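PDB 6LWZ: bacteriocin from Brevibacillus sp. SKDU10, which is a defensin-like antimicrobial peptide, named laterosporulin10, that probably kills or inhibits competing bacteria. Local coordinates for residues A[19-22]-A[23-26]. Residues are numbered along the deposited sequence; the frame is centred on the assembly and turned at random.
Sequences GCHG and VEKK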
ATOM      1  N   GLY A  19     -10.804   3.142   1.876  1.00 38.49           N
ATOM      2  CA  GLY A  19     -11.766   4.025   2.512  1.00 40.35           C
ATOM      3  C   GLY A  19     -11.289   4.463   3.884  1.00 40.12           C
ATOM      4  O   GLY A  19     -10.096   4.689   4.091  1.00 40.67           O
ATOM      5  N   CYS A  20     -12.219   4.559   4.829  1.00 36.29           N
ATOM      6  CA  CYS A  20     -11.946   5.222   6.099  1.00 33.70           C
ATOM      7  C   CYS A  20     -11.152   4.353   7.052  1.00 31.31           C
ATOM      8  O   CYS A  20     -11.569   3.244   7.376  1.00 29.25           O
ATOM      9  CB  CYS A  20     -13.250   5.628   6.771  1.00 35.19           C
ATOM     10  SG  CYS A  20     -13.062   7.079   7.815  1.00 35.23           S
ATOM     11  N   HIS A  21     -10.014   4.857   7.514  1.00 28.25           N
ATOM     12  CA  HIS A  21      -9.234   4.124   8.501  1.00 29.36           C
ATOM     13  C   HIS A  21      -9.972   4.171   9.838  1.00 29.75           C
ATOM     14  O   HIS A  21     -10.461   5.225  10.249  1.00 30.59           O
ATOM     15  CB  HIS A  21      -7.831   4.702   8.642  1.00 28.94           C
ATOM     16  CG  HIS A  21      -6.831   3.722   9.170  1.00 28.61           C
ATOM     17  ND1 HIS A  21      -6.603   3.540  10.516  1.00 28.69           N
ATOM     18  CD2 HIS A  21      -5.992   2.874   8.530  1.00 29.87           C
ATOM     19  CE1 HIS A  21      -5.665   2.627  10.685  1.00 30.36           C
ATOM     20  NE2 HIS A  21      -5.276   2.205   9.497  1.00 31.34           N
ATOM     21  N   GLY A  22     -10.063   3.025  10.504  1.00 28.87           N
ATOM     22  CA  GLY A  22     -10.782   2.924  11.770  1.00 29.73           C
ATOM     23  C   GLY A  22     -10.088   3.601  12.938  1.00 30.53           C
ATOM     24  O   GLY A  22     -10.748   4.071  13.857  1.00 32.24           O
ATOM     25  N   VAL A  23      -8.756   3.613  12.908  1.00 30.58           N
ATOM     26  CA  VAL A  23      -7.921   4.259  13.931  1.00 30.79           C
ATOM     27  C   VAL A  23      -7.601   5.720  13.599  1.00 31.97           C
ATOM     28  O   VAL A  23      -7.915   6.625  14.366  1.00 31.35           O
ATOM     29  CB  VAL A  23      -6.579   3.510  14.090  1.00 30.31           C
ATOM     30  CG1 VAL A  23      -5.652   4.242  15.050  1.00 33.07           C
ATOM     31  CG2 VAL A  23      -6.818   2.080  14.539  1.00 26.78           C
ATOM     32  N   GLU A  24      -6.948   5.931  12.460  1.00 31.75           N
ATOM     33  CA  GLU A  24      -6.507   7.262  12.031  1.00 29.47           C
ATOM     34  C   GLU A  24      -7.645   8.123  11.461  1.00 27.90           C
ATOM     35  O   GLU A  24      -7.495   9.336  11.346  1.00 25.89           O
ATOM     36  CB  GLU A  24      -5.382   7.131  11.003  1.00 31.06           C
ATOM     37  CG  GLU A  24      -4.132   6.455  11.548  1.00 33.26           C
ATOM     38  CD  GLU A  24      -3.257   7.388  12.369  1.00 34.11           C
ATOM     39  OE1 GLU A  24      -2.718   6.949  13.402  1.00 37.69           O
ATOM     40  OE2 GLU A  24      -3.096   8.559  11.985  1.00 35.24           O
ATOM     41  N   LYS A  25      -8.773   7.500  11.109  1.00 30.20           N
ATOM     42  CA  LYS A  25      -9.956   8.229  10.615  1.00 32.33           C
ATOM     43  C   LYS A  25      -9.597   9.197   9.481  1.00 30.52           C
ATOM     44  O   LYS A  25      -9.958  10.379   9.490  1.00 26.86           O
ATOM     45  CB  LYS A  25     -10.671   8.932  11.769  1.00 35.51           C
ATOM     46  CG  LYS A  25     -11.017   7.977  12.904  1.00 39.01           C
ATOM     47  CD  LYS A  25     -12.232   8.432  13.700  1.00 42.33           C
ATOM     48  CE  LYS A  25     -11.940   9.669  14.538  1.00 42.53           C
ATOM     49  NZ  LYS A  25     -12.714   9.663  15.817  1.00 41.53           N
ATOM     50  N   LYS A  26      -8.854   8.652   8.522  1.00 30.24           N
ATOM     51  CA  LYS A  26      -8.481   9.323   7.285  1.00 29.07           C
ATOM     52  C   LYS A  26      -8.661   8.289   6.195  1.00 25.28           C
ATOM     53  O   LYS A  26      -8.502   7.083   6.429  1.00 22.73           O
ATOM     54  CB  LYS A  26      -7.014   9.771   7.302  1.00 29.78           C
ATOM     55  CG  LYS A  26      -6.732  11.072   8.043  1.00 30.76           C
ATOM     56  CD  LYS A  26      -5.249  11.438   8.018  1.00 30.13           C
ATOM     57  CE  LYS A  26      -4.430  10.554   8.944  1.00 31.41           C
ATOM     58  NZ  LYS A  26      -2.982  10.878   8.893  1.00 34.61           N
TER
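His21 turns its imidazole toward the turn that follows it, and ND1 accepts two backbone N-H groups there. The bond from Glu24 N to His21 ND1, 3.1 Å long, is nearly straight, with 172° at the hydrogen. That from Val23 N to the same His21 ND1 is more bent and spans 3.2 Å. Both donors stand tilted from the ring plane. Accepting two N-H groups is consistent with an ND1 that lacks a proton; a neutral ring would then probably carry its hydrogen on NE2. With CG set anti to the backbone N (chi1 -156°), the ring runs alongside the side chains of Val23 and Glu24. Val23 CB lies 3.6 Å from His21 CE1, and Glu24 CB comes within 3.8 Å of His21 ND1.

Backbone bonds close the turn itself. His21 N donates to Lys26 O at 2.9 Å, and a weak bond runs from Lys25 N to His21 O. Lys25 adopts a left-handed backbone conformation where the chain turns back. Within 23-26, Lys26 NZ makes a long salt bridge of 3.9 Å to Glu24 OE2.

Further out, Tyr28 and Trp47 meet the His21 ring edge-to-face, and Cys20 is tied to Cys51 by a disulfide. The whole is a surface beta-hairpin connection, joining strand 10-20, at one border of the three-stranded antiparallel sheet, to the central strand 26-35.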